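Local coordinates for leucine-rich repeat protein (Bacteroides thetaiotaomicron, PDB 4ECN) that is of unknown function but, as an extracellular protein built on leucine-rich repeats, probably binds other proteins, at residues M38-K43 and E98-G103; K630-P635 and G657-N662; N683-F688 and N707-I712. All blocks are in the same frame, centred on the assembly; numbering follows the deposited sequence.

Contact 1: residues M38-K43 and E98-G103; sequences MSSAQK and EVLLAG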
HETATM    1  N   MSE A  38      37.261  31.459  30.862  1.00130.84           N
HETATM    2  CA  MSE A  38      37.178  30.947  32.246  1.00130.41           C
HETATM    3  C   MSE A  38      38.527  31.095  33.001  1.00132.25           C
HETATM    4  O   MSE A  38      39.265  32.066  32.784  1.00132.37           O
HETATM    5  CB  MSE A  38      36.723  29.457  32.278  1.00132.46           C
HETATM    6  CG  MSE A  38      35.273  29.196  31.822  1.00139.09           C
HETATM    7 SE   MSE A  38      33.819  29.981  32.907  0.75147.49          SE
HETATM    8  CE  MSE A  38      34.454  29.527  34.654  1.00145.02           C
ATOM      9  N   SER A  39      38.802  30.125  33.912  1.00126.32           N
ATOM     10  CA  SER A  39      39.985  29.946  34.758  1.00125.75           C
ATOM     11  C   SER A  39      40.183  31.147  35.724  1.00126.59           C
ATOM     12  O   SER A  39      41.308  31.559  36.008  1.00127.02           O
ATOM     13  CB  SER A  39      41.231  29.702  33.911  1.00129.91           C
ATOM     14  OG  SER A  39      41.096  28.499  33.169  1.00136.33           O
ATOM     15  N   SER A  40      39.064  31.653  36.261  1.00120.15           N
ATOM     16  CA  SER A  40      38.969  32.678  37.310  1.00119.33           C
ATOM     17  C   SER A  40      38.083  32.134  38.417  1.00120.95           C
ATOM     18  O   SER A  40      38.115  32.630  39.547  1.00120.76           O
ATOM     19  CB  SER A  40      38.436  34.001  36.766  1.00121.85           C
ATOM     20  OG  SER A  40      38.202  34.922  37.821  1.00128.74           O
ATOM     21  N   ALA A  41      37.297  31.087  38.059  1.00115.22           N
ATOM     22  CA  ALA A  41      36.347  30.356  38.891  1.00113.60           C
ATOM     23  C   ALA A  41      37.050  29.471  39.918  1.00115.51           C
ATOM     24  O   ALA A  41      38.035  28.798  39.599  1.00115.82           O
ATOM     25  CB  ALA A  41      35.447  29.499  38.018  1.00113.30           C
ATOM     26  N   GLN A  42      36.512  29.454  41.145  1.00109.36           N
ATOM     27  CA  GLN A  42      37.049  28.667  42.250  1.00108.50           C
ATOM     28  C   GLN A  42      35.897  28.053  43.114  1.00109.12           C
ATOM     29  O   GLN A  42      36.153  27.559  44.215  1.00109.67           O
ATOM     30  CB  GLN A  42      38.015  29.517  43.105  1.00110.82           C
ATOM     31  CG  GLN A  42      37.458  30.838  43.643  1.00122.15           C
ATOM     32  CD  GLN A  42      38.452  31.541  44.535  1.00144.76           C
ATOM     33  OE1 GLN A  42      39.671  31.491  44.322  1.00141.81           O
ATOM     34  NE2 GLN A  42      37.952  32.217  45.560  1.00137.74           N
ATOM     35  N   LYS A  43      34.654  28.029  42.575  1.00102.03           N
ATOM     36  CA  LYS A  43      33.432  27.460  43.180  1.00 99.79           C
ATOM     37  C   LYS A  43      32.435  26.978  42.100  1.00100.07           C
ATOM     38  O   LYS A  43      32.575  27.329  40.925  1.00 99.68           O
ATOM     39  CB  LYS A  43      32.726  28.476  44.102  1.00101.60           C
ATOM     40  CG  LYS A  43      33.190  28.484  45.549  1.00109.91           C
ATOM     41  CD  LYS A  43      32.419  29.529  46.362  1.00114.86           C
ATOM     42  CE  LYS A  43      32.816  29.578  47.820  1.00115.68           C
ATOM     43  NZ  LYS A  43      32.029  30.591  48.572  1.00116.56           N
ATOM     44  N   GLU A  98      31.036  36.050  42.445  1.00108.24           N
ATOM     45  CA  GLU A  98      30.027  36.501  41.477  1.00106.23           C
ATOM     46  C   GLU A  98      29.818  35.396  40.412  1.00107.38           C
ATOM     47  O   GLU A  98      30.757  34.639  40.138  1.00107.27           O
ATOM     48  CB  GLU A  98      30.443  37.835  40.835  1.00107.88           C
ATOM     49  N   VAL A  99      28.594  35.290  39.826  1.00100.81           N
ATOM     50  CA  VAL A  99      28.227  34.258  38.829  1.00 98.32           C
ATOM     51  C   VAL A  99      29.041  34.492  37.513  1.00 99.48           C
ATOM     52  O   VAL A  99      28.700  35.361  36.699  1.00 99.40           O
ATOM     53  CB  VAL A  99      26.686  34.199  38.565  1.00101.08           C
ATOM     54  CG1 VAL A  99      26.328  33.120  37.539  1.00100.09           C
ATOM     55  CG2 VAL A  99      25.908  33.968  39.858  1.00100.87           C
ATOM     56  N   LEU A 100      30.107  33.685  37.322  1.00 93.23           N
ATOM     57  CA  LEU A 100      31.009  33.742  36.168  1.00 91.50           C
ATOM     58  C   LEU A 100      30.461  32.944  34.964  1.00 90.70           C
ATOM     59  O   LEU A 100      30.936  33.162  33.843  1.00 89.86           O
ATOM     60  CB  LEU A 100      32.387  33.193  36.574  1.00 92.30           C
ATOM     61  CG  LEU A 100      33.607  33.782  35.865  1.00 97.97           C
ATOM     62  CD1 LEU A 100      33.882  35.220  36.328  1.00 98.87           C
ATOM     63  CD2 LEU A 100      34.836  32.966  36.170  1.00101.60           C
ATOM     64  N   LEU A 101      29.480  32.015  35.199  1.00 84.04           N
ATOM     65  CA  LEU A 101      28.833  31.177  34.169  1.00 81.43           C
ATOM     66  C   LEU A 101      27.536  30.524  34.666  1.00 84.05           C
ATOM     67  O   LEU A 101      27.516  29.999  35.776  1.00 83.86           O
ATOM     68  CB  LEU A 101      29.774  30.057  33.685  1.00 80.75           C
ATOM     69  CG  LEU A 101      29.354  29.366  32.396  1.00 83.34           C
ATOM     70  CD1 LEU A 101      29.953  30.057  31.199  1.00 82.89           C
ATOM     71  CD2 LEU A 101      29.752  27.920  32.407  1.00 84.85           C
ATOM     72  N   ALA A 102      26.471  30.527  33.816  1.00 79.30           N
ATOM     73  CA  ALA A 102      25.179  29.845  34.035  1.00 77.67           C
ATOM     74  C   ALA A 102      25.130  28.669  33.092  1.00 80.02           C
ATOM     75  O   ALA A 102      24.847  28.839  31.904  1.00 79.21           O
ATOM     76  CB  ALA A 102      23.996  30.790  33.826  1.00 77.85           C
ATOM     77  N   GLY A 103      25.548  27.516  33.612  1.00 76.18           N
ATOM     78  CA  GLY A 103      25.706  26.270  32.873  1.00 75.21           C
ATOM     79  C   GLY A 103      24.488  25.383  32.736  1.00 78.10           C
ATOM     80  O   GLY A 103      23.821  25.074  33.726  1.00 76.74           O
TER
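Met38 and Leu100 meet at the edge of a DUF4458 beta domain, probably transthyretin-like, where the loop that leads into strand 43-49 folds against strand 99-104. At the junction of loop and strand, Gln42 and Lys43 both face Tyr93 in a classic beta bulge, and the contact is made by the residues just before it. Surface burial is modest, 196 Å² over both sides, and the segments meet through apolar contacts.

Met38, present as selenomethionine, reaches across by curling. Its CG stands beside the backbone N (chi1 -67°), and the chain bends again at chi2 (-64°) and chi3 (-45°), which folds CE back over its own loop, where Leu100 CD2 reaches it at 3.8 Å. The two side chains run past each other in opposite directions, and of the Leu100 branches it is CD2 that CE meets. One atom earlier in the chain, Met38 SE lies 4.1 Å from Leu101 CB, and here the side chains cross at about a right angle. It is the base of the Leu101 side chain, not its branches, that meets selenium. Beyond the pair, Leu92 of strand 83-93 touches both Met38 and Leu101, so the two share a neighbour on the adjoining strand.

The CB of Leu100 points at the loop, and CD2 is the branch that makes its contacts. Ser40 meets it through CB, at 3.8 Å, rather than through its hydroxyl, which is turned anti to the backbone N. The closest CA pair is Ala41 and Leu100, 6.9 Å apart, and the gap is bridged by that one methyl: Leu100 CD2 lies 4.0 Å from Ala41 CB and 3.6 Å from the backbone N of Ala41.

Contact 2: residues K630-P635 and G657-N662; sequences KLKYIP and GSEGRN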
ATOM      1  N   LYS A 630      -8.784 -26.681 -13.211  1.00 45.34           N
ATOM      2  CA  LYS A 630      -8.847 -28.024 -13.768  1.00 45.34           C
ATOM      3  C   LYS A 630     -10.155 -28.156 -14.575  1.00 51.47           C
ATOM      4  O   LYS A 630     -10.692 -29.270 -14.728  1.00 51.92           O
ATOM      5  CB  LYS A 630      -8.743 -29.071 -12.634  1.00 47.03           C
ATOM      6  CG  LYS A 630      -7.357 -29.143 -11.953  1.00 60.06           C
ATOM      7  CD  LYS A 630      -7.311 -30.145 -10.771  1.00 76.90           C
ATOM      8  CE  LYS A 630      -5.945 -30.273 -10.111  1.00 93.46           C
ATOM      9  NZ  LYS A 630      -5.951 -31.190  -8.930  1.00 94.11           N
ATOM     10  N   LEU A 631     -10.666 -26.991 -15.095  1.00 46.37           N
ATOM     11  CA  LEU A 631     -11.927 -26.915 -15.838  1.00 45.40           C
ATOM     12  C   LEU A 631     -11.921 -27.835 -17.039  1.00 50.06           C
ATOM     13  O   LEU A 631     -11.025 -27.732 -17.876  1.00 49.72           O
ATOM     14  CB  LEU A 631     -12.266 -25.492 -16.302  1.00 44.13           C
ATOM     15  CG  LEU A 631     -12.636 -24.467 -15.239  1.00 48.46           C
ATOM     16  CD1 LEU A 631     -12.825 -23.098 -15.867  1.00 48.21           C
ATOM     17  CD2 LEU A 631     -13.884 -24.871 -14.486  1.00 51.14           C
ATOM     18  N   LYS A 632     -12.930 -28.735 -17.103  1.00 46.12           N
ATOM     19  CA  LYS A 632     -13.141 -29.697 -18.187  1.00 45.59           C
ATOM     20  C   LYS A 632     -13.913 -29.070 -19.370  1.00 49.94           C
ATOM     21  O   LYS A 632     -13.772 -29.524 -20.508  1.00 50.02           O
ATOM     22  CB  LYS A 632     -13.925 -30.920 -17.666  1.00 48.19           C
ATOM     23  CG  LYS A 632     -13.271 -31.728 -16.557  1.00 54.17           C
ATOM     24  CD  LYS A 632     -14.247 -32.763 -16.052  1.00 63.32           C
ATOM     25  CE  LYS A 632     -13.861 -33.372 -14.730  1.00 74.58           C
ATOM     26  NZ  LYS A 632     -14.821 -34.433 -14.321  1.00 84.35           N
ATOM     27  N   TYR A 633     -14.783 -28.073 -19.082  1.00 46.25           N
ATOM     28  CA  TYR A 633     -15.685 -27.423 -20.050  1.00 44.99           C
ATOM     29  C   TYR A 633     -15.812 -25.914 -19.866  1.00 47.37           C
ATOM     30  O   TYR A 633     -15.663 -25.414 -18.734  1.00 46.28           O
ATOM     31  CB  TYR A 633     -17.129 -27.995 -19.918  1.00 45.56           C
ATOM     32  CG  TYR A 633     -17.245 -29.500 -19.916  1.00 46.38           C
ATOM     33  CD1 TYR A 633     -17.307 -30.216 -21.108  1.00 48.31           C
ATOM     34  CD2 TYR A 633     -17.349 -30.207 -18.722  1.00 47.25           C
ATOM     35  CE1 TYR A 633     -17.455 -31.602 -21.112  1.00 49.41           C
ATOM     36  CE2 TYR A 633     -17.455 -31.598 -18.712  1.00 48.76           C
ATOM     37  CZ  TYR A 633     -17.520 -32.290 -19.910  1.00 58.22           C
ATOM     38  OH  TYR A 633     -17.661 -33.654 -19.902  1.00 63.46           O
ATOM     39  N   ILE A 634     -16.195 -25.210 -20.970  1.00 41.99           N
ATOM     40  CA  ILE A 634     -16.529 -23.792 -20.933  1.00 41.54           C
ATOM     41  C   ILE A 634     -17.926 -23.736 -20.286  1.00 49.38           C
ATOM     42  O   ILE A 634     -18.844 -24.410 -20.786  1.00 49.97           O
ATOM     43  CB  ILE A 634     -16.433 -23.082 -22.323  1.00 43.89           C
ATOM     44  CG1 ILE A 634     -15.000 -23.131 -22.902  1.00 42.81           C
ATOM     45  CG2 ILE A 634     -16.931 -21.621 -22.256  1.00 43.78           C
ATOM     46  CD1 ILE A 634     -14.968 -23.252 -24.396  1.00 37.62           C
ATOM     47  N   PRO A 635     -18.090 -23.053 -19.117  1.00 46.74           N
ATOM     48  CA  PRO A 635     -19.416 -23.027 -18.470  1.00 46.80           C
ATOM     49  C   PRO A 635     -20.427 -22.182 -19.270  1.00 49.46           C
ATOM     50  O   PRO A 635     -20.058 -21.141 -19.819  1.00 48.04           O
ATOM     51  CB  PRO A 635     -19.118 -22.419 -17.096  1.00 48.33           C
ATOM     52  CG  PRO A 635     -17.916 -21.570 -17.311  1.00 51.59           C
ATOM     53  CD  PRO A 635     -17.100 -22.248 -18.364  1.00 47.02           C
ATOM     54  N   GLY A 657     -11.750 -29.833 -23.153  1.00 48.21           N
ATOM     55  CA  GLY A 657     -11.662 -30.794 -24.253  1.00 49.18           C
ATOM     56  C   GLY A 657     -11.057 -32.139 -23.891  1.00 54.99           C
ATOM     57  O   GLY A 657     -10.911 -33.015 -24.753  1.00 55.40           O
ATOM     58  N   SER A 658     -10.676 -32.302 -22.610  1.00 51.76           N
ATOM     59  CA  SER A 658     -10.091 -33.541 -22.105  1.00 51.54           C
ATOM     60  C   SER A 658     -11.171 -34.595 -21.980  1.00 57.41           C
ATOM     61  O   SER A 658     -10.853 -35.783 -21.959  1.00 57.58           O
ATOM     62  CB  SER A 658      -9.378 -33.323 -20.774  1.00 52.21           C
ATOM     63  OG  SER A 658     -10.246 -32.897 -19.740  1.00 58.83           O
ATOM     64  N   GLU A 659     -12.451 -34.163 -21.959  1.00 54.90           N
ATOM     65  CA  GLU A 659     -13.596 -35.061 -21.842  1.00 55.53           C
ATOM     66  C   GLU A 659     -14.257 -35.340 -23.204  1.00 59.07           C
ATOM     67  O   GLU A 659     -15.226 -36.103 -23.257  1.00 59.19           O
ATOM     68  CB  GLU A 659     -14.625 -34.496 -20.860  1.00 57.06           C
ATOM     69  CG  GLU A 659     -14.164 -34.579 -19.417  1.00 67.65           C
ATOM     70  CD  GLU A 659     -13.800 -35.975 -18.947  1.00 85.98           C
ATOM     71  OE1 GLU A 659     -14.633 -36.899 -19.104  1.00 72.32           O
ATOM     72  OE2 GLU A 659     -12.672 -36.143 -18.429  1.00 79.39           O
ATOM     73  N   GLY A 660     -13.710 -34.780 -24.284  1.00 54.67           N
ATOM     74  CA  GLY A 660     -14.220 -35.050 -25.625  1.00 54.65           C
ATOM     75  C   GLY A 660     -14.960 -33.930 -26.329  1.00 58.89           C
ATOM     76  O   GLY A 660     -15.054 -33.935 -27.565  1.00 59.13           O
ATOM     77  N   ARG A 661     -15.536 -32.990 -25.564  1.00 53.75           N
ATOM     78  CA  ARG A 661     -16.232 -31.847 -26.153  1.00 52.30           C
ATOM     79  C   ARG A 661     -16.024 -30.658 -25.234  1.00 51.40           C
ATOM     80  O   ARG A 661     -15.842 -30.841 -24.037  1.00 51.23           O
ATOM     81  CB  ARG A 661     -17.712 -32.137 -26.467  1.00 54.52           C
ATOM     82  CG  ARG A 661     -18.557 -32.779 -25.385  1.00 68.17           C
ATOM     83  CD  ARG A 661     -19.842 -33.334 -25.995  1.00 82.79           C
ATOM     84  NE  ARG A 661     -20.611 -32.340 -26.762  1.00 87.56           N
ATOM     85  CZ  ARG A 661     -21.555 -31.553 -26.245  1.00 90.88           C
ATOM     86  NH1 ARG A 661     -21.851 -31.620 -24.950  1.00 73.47           N
ATOM     87  NH2 ARG A 661     -22.201 -30.683 -27.018  1.00 60.09           N
ATOM     88  N   ASN A 662     -15.933 -29.456 -25.806  1.00 45.14           N
ATOM     89  CA  ASN A 662     -15.550 -28.245 -25.061  1.00 43.34           C
ATOM     90  C   ASN A 662     -16.677 -27.702 -24.140  1.00 45.34           C
ATOM     91  O   ASN A 662     -16.367 -26.919 -23.250  1.00 44.44           O
ATOM     92  CB  ASN A 662     -15.105 -27.138 -26.031  1.00 40.43           C
ATOM     93  CG  ASN A 662     -14.049 -27.541 -27.056  1.00 53.12           C
ATOM     94  OD1 ASN A 662     -14.145 -27.153 -28.224  1.00 54.55           O
ATOM     95  ND2 ASN A 662     -13.049 -28.358 -26.682  1.00 34.12           N
TER
HETATM   96  O   HOH W   1     -14.045 -31.554 -22.226  1.00 42.70           O
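Tyr633 and Ile634 meet Asn662 through its backbone carbonyl, and the polar part of this contact between successive leucine-rich repeats is chiefly main chain. The firm bond runs from Ile634 N to Asn662 O, 2.9 Å long and nearly straight at hydrogen (167°); the same oxygen lies 3.3 Å from Tyr633 CA in a CA-H...O contact. A second, weak bond joins Gly657 N to Lys632 O at 3.3 Å.

A water fills the corner beside it. It donates to Lys632 O and to Arg661 O, and accepts from Glu659 N and, weakly, from Gly657 N, so four backbone groups of the turn and its neighbour share one solvent molecule.

Van der Waals contact comes from the Tyr633 ring and the stems of Lys632 and Glu659. Tyr633 CG stands beside its backbone N (chi1 -50°), which carries the ring over toward the turn: Asn662 C lies at the ring edge, and Tyr633 OH ends 3.3 Å from Glu659 CB. The extended Lys632 chain passes Glu659 obliquely, CD to CG at 3.8 Å. Their opposite charges remain apart, Lys632 NZ and Glu659 OE2 being 4.9 Å from each other; the lysine instead has a long, weak ion pair with Glu608.

Residues 630-635 follow strand 623-625 and residues 657-662 follow strand 646-650, its parallel neighbour in the sheet.

Contact 3: residues N683-F688 and N707-I712; sequences NEIQKF and NLMTSI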
ATOM      1  N   ASN A 683      -4.816 -25.830 -22.881  1.00 43.27           N
ATOM      2  CA  ASN A 683      -5.979 -26.667 -22.602  1.00 42.85           C
ATOM      3  C   ASN A 683      -5.766 -27.988 -23.307  1.00 45.59           C
ATOM      4  O   ASN A 683      -4.619 -28.363 -23.523  1.00 46.72           O
ATOM      5  CB  ASN A 683      -7.287 -25.966 -22.993  1.00 41.12           C
ATOM      6  CG  ASN A 683      -7.813 -25.101 -21.877  1.00 52.26           C
ATOM      7  OD1 ASN A 683      -8.145 -25.604 -20.825  1.00 50.30           O
ATOM      8  ND2 ASN A 683      -7.906 -23.796 -22.056  1.00 38.43           N
ATOM      9  N   GLU A 684      -6.820 -28.728 -23.596  1.00 41.80           N
ATOM     10  CA  GLU A 684      -6.688 -30.028 -24.238  1.00 42.41           C
ATOM     11  C   GLU A 684      -7.683 -30.129 -25.386  1.00 48.58           C
ATOM     12  O   GLU A 684      -8.199 -31.209 -25.689  1.00 50.99           O
ATOM     13  CB  GLU A 684      -6.886 -31.149 -23.215  1.00 44.39           C
ATOM     14  CG  GLU A 684      -5.849 -31.164 -22.101  1.00 50.53           C
ATOM     15  CD  GLU A 684      -6.060 -32.231 -21.051  1.00 68.75           C
ATOM     16  OE1 GLU A 684      -6.233 -33.414 -21.421  1.00 77.03           O
ATOM     17  OE2 GLU A 684      -6.006 -31.886 -19.851  1.00 70.13           O
ATOM     18  N   ILE A 685      -7.926 -28.976 -26.041  1.00 43.39           N
ATOM     19  CA  ILE A 685      -8.853 -28.795 -27.148  1.00 41.87           C
ATOM     20  C   ILE A 685      -8.315 -29.502 -28.368  1.00 46.96           C
ATOM     21  O   ILE A 685      -7.210 -29.202 -28.847  1.00 47.70           O
ATOM     22  CB  ILE A 685      -9.082 -27.286 -27.396  1.00 43.10           C
ATOM     23  CG1 ILE A 685      -9.806 -26.641 -26.175  1.00 42.58           C
ATOM     24  CG2 ILE A 685      -9.844 -27.054 -28.701  1.00 42.40           C
ATOM     25  CD1 ILE A 685      -9.658 -25.170 -26.072  1.00 43.66           C
ATOM     26  N   GLN A 686      -9.104 -30.463 -28.857  1.00 42.53           N
ATOM     27  CA  GLN A 686      -8.778 -31.246 -30.045  1.00 41.18           C
ATOM     28  C   GLN A 686      -9.655 -30.839 -31.214  1.00 43.22           C
ATOM     29  O   GLN A 686      -9.229 -30.971 -32.353  1.00 43.13           O
ATOM     30  CB  GLN A 686      -8.938 -32.731 -29.748  1.00 42.64           C
ATOM     31  CG  GLN A 686      -7.611 -33.437 -29.663  1.00 52.55           C
ATOM     32  CD  GLN A 686      -7.737 -34.818 -29.084  1.00 68.17           C
ATOM     33  OE1 GLN A 686      -7.848 -34.999 -27.864  1.00 57.67           O
ATOM     34  NE2 GLN A 686      -7.621 -35.822 -29.935  1.00 64.39           N
ATOM     35  N   LYS A 687     -10.874 -30.346 -30.920  1.00 39.41           N
ATOM     36  CA  LYS A 687     -11.880 -29.878 -31.863  1.00 39.39           C
ATOM     37  C   LYS A 687     -12.043 -28.373 -31.693  1.00 45.48           C
ATOM     38  O   LYS A 687     -12.307 -27.888 -30.591  1.00 45.56           O
ATOM     39  CB  LYS A 687     -13.226 -30.632 -31.656  1.00 42.50           C
ATOM     40  CG  LYS A 687     -14.169 -30.649 -32.893  1.00 65.85           C
ATOM     41  CD  LYS A 687     -15.137 -29.430 -33.014  1.00 79.84           C
ATOM     42  CE  LYS A 687     -15.638 -29.108 -34.421  1.00 81.13           C
ATOM     43  NZ  LYS A 687     -14.591 -28.462 -35.280  1.00 80.21           N
ATOM     44  N   PHE A 688     -11.861 -27.628 -32.784  1.00 44.11           N
ATOM     45  CA  PHE A 688     -11.977 -26.170 -32.815  1.00 43.82           C
ATOM     46  C   PHE A 688     -13.374 -25.738 -32.250  1.00 49.18           C
ATOM     47  O   PHE A 688     -14.381 -26.369 -32.592  1.00 50.51           O
ATOM     48  CB  PHE A 688     -11.751 -25.673 -34.238  1.00 45.26           C
ATOM     49  CG  PHE A 688     -11.854 -24.182 -34.355  1.00 46.79           C
ATOM     50  CD1 PHE A 688     -13.077 -23.573 -34.610  1.00 49.02           C
ATOM     51  CD2 PHE A 688     -10.731 -23.377 -34.191  1.00 49.00           C
ATOM     52  CE1 PHE A 688     -13.174 -22.191 -34.697  1.00 49.48           C
ATOM     53  CE2 PHE A 688     -10.823 -21.993 -34.328  1.00 50.79           C
ATOM     54  CZ  PHE A 688     -12.047 -21.409 -34.560  1.00 48.34           C
ATOM     55  N   ASN A 707      -2.598 -26.221 -27.549  1.00 41.97           N
ATOM     56  CA  ASN A 707      -3.720 -27.145 -27.576  1.00 41.98           C
ATOM     57  C   ASN A 707      -3.349 -28.328 -28.460  1.00 47.89           C
ATOM     58  O   ASN A 707      -2.187 -28.428 -28.889  1.00 49.57           O
ATOM     59  CB  ASN A 707      -5.006 -26.466 -27.998  1.00 38.93           C
ATOM     60  CG  ASN A 707      -5.652 -25.778 -26.817  1.00 51.35           C
ATOM     61  OD1 ASN A 707      -6.136 -26.428 -25.889  1.00 44.64           O
ATOM     62  ND2 ASN A 707      -5.654 -24.452 -26.805  1.00 36.41           N
ATOM     63  N   LEU A 708      -4.298 -29.270 -28.650  1.00 42.33           N
ATOM     64  CA  LEU A 708      -4.044 -30.555 -29.300  1.00 40.59           C
ATOM     65  C   LEU A 708      -4.741 -30.743 -30.664  1.00 44.52           C
ATOM     66  O   LEU A 708      -4.961 -31.886 -31.067  1.00 46.05           O
ATOM     67  CB  LEU A 708      -4.537 -31.646 -28.343  1.00 40.01           C
ATOM     68  CG  LEU A 708      -3.860 -31.697 -26.969  1.00 42.55           C
ATOM     69  CD1 LEU A 708      -4.635 -32.567 -26.026  1.00 42.45           C
ATOM     70  CD2 LEU A 708      -2.409 -32.137 -27.065  1.00 41.26           C
HETATM   71  N   MSE A 709      -5.018 -29.652 -31.391  1.00 38.68           N
HETATM   72  CA  MSE A 709      -5.687 -29.715 -32.692  1.00 37.71           C
HETATM   73  C   MSE A 709      -4.739 -30.183 -33.786  1.00 45.37           C
HETATM   74  O   MSE A 709      -3.612 -29.711 -33.842  1.00 47.08           O
HETATM   75  CB  MSE A 709      -6.260 -28.338 -33.052  1.00 37.82           C
HETATM   76  CG  MSE A 709      -7.477 -27.969 -32.208  1.00 42.27           C
HETATM   77 SE   MSE A 709      -8.063 -26.161 -32.553  0.75 46.81          SE
HETATM   78  CE  MSE A 709      -7.190 -25.309 -31.078  1.00 43.18           C
ATOM     79  N   THR A 710      -5.187 -31.095 -34.655  1.00 42.14           N
ATOM     80  CA  THR A 710      -4.349 -31.608 -35.753  1.00 42.02           C
ATOM     81  C   THR A 710      -4.814 -31.068 -37.132  1.00 49.03           C
ATOM     82  O   THR A 710      -4.125 -31.263 -38.152  1.00 49.02           O
ATOM     83  CB  THR A 710      -4.352 -33.130 -35.764  1.00 40.74           C
ATOM     84  OG1 THR A 710      -5.687 -33.599 -35.987  1.00 42.03           O
ATOM     85  CG2 THR A 710      -3.754 -33.722 -34.499  1.00 32.38           C
ATOM     86  N   SER A 711      -5.989 -30.399 -37.150  1.00 45.71           N
ATOM     87  CA  SER A 711      -6.587 -29.796 -38.336  1.00 45.66           C
ATOM     88  C   SER A 711      -7.787 -28.986 -37.970  1.00 49.70           C
ATOM     89  O   SER A 711      -8.425 -29.259 -36.958  1.00 48.94           O
ATOM     90  CB  SER A 711      -6.990 -30.860 -39.356  1.00 50.39           C
ATOM     91  OG  SER A 711      -8.018 -31.696 -38.856  1.00 59.96           O
ATOM     92  N   ILE A 712      -8.110 -27.995 -38.804  1.00 47.89           N
ATOM     93  CA  ILE A 712      -9.314 -27.172 -38.673  1.00 47.84           C
ATOM     94  C   ILE A 712     -10.049 -27.349 -40.006  1.00 52.68           C
ATOM     95  O   ILE A 712      -9.805 -26.596 -40.959  1.00 52.60           O
ATOM     96  CB  ILE A 712      -9.052 -25.693 -38.265  1.00 50.40           C
ATOM     97  CG1 ILE A 712      -8.136 -25.601 -37.001  1.00 50.49           C
ATOM     98  CG2 ILE A 712     -10.386 -24.988 -38.048  1.00 50.95           C
ATOM     99  CD1 ILE A 712      -7.928 -24.221 -36.366  1.00 52.33           C
TER
HETATM  100  O   HOH W   2      -8.092 -32.320 -34.842  1.00 52.69           O
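Phe688 meets Met709 at the edge of its ring: the selenium, which replaces sulfur here, lies 5.5 Å from the ring centroid and 80° off the ring normal, a Met-aromatic contact. Ile712 approaches the same ring obliquely, CD1 3.6 Å from Phe688 CD2. The amide of Asn707 is the flat group that bonds across. Its OD1 accepts Ile685 N at 3.1 Å, the donor tilted 33° from the carbonyl plane, while ND2 turns to the carbonyls of Leu680 and Leu704. With CG beside the backbone N (chi1 -83°), OD1 and the bond to Leu680 reach the preceding turn, as in the asparagine ladder of leucine-rich repeats, while the bond to Leu704 stays within its own. A leucine in its place would probably leave Ile685 N without its acceptor and cost the carbonyls of Leu680 and Leu704 the Asn707 donor, though Asn683 still reaches the first.

Leu708 N donates to Ile685 O at 2.9 Å, and a water donates to Gln686 O and accepts from Thr710 N, bridging the two segments. Between these links, Ile685 and Met709 run side by side the same way, CG2 to CE at 4.0 Å; beyond the Ile685 bond, Leu708 CD1 rests 3.7 Å from Glu684 CA.

Both segments are loops leaving neighbouring parallel strands, 675-679 and 701-703; the first runs into helix 690-694, the second toward strand 732-734.

The three contacts follow one another along the chain, each closing before the next opens. Contact 1 belongs to the probably transthyretin-like beta domain near the N-terminus, and its centre lies about 96 Å from that of contact 2 and about 99 Å from that of contact 3, across the chain's centre. Contacts 2 and 3 have centres about 12 Å apart and touch, Ser658 CB lying 3.2 Å from Glu684 OE1. Their four segments follow strands 623-625, 646-650, 675-679 and 701-703, consecutive members of one parallel sheet of the repeat region. The pair samples repeat-to-repeat stacking, whereas contact 1 packs a loop against a strand of its own domain at the molecule's far end.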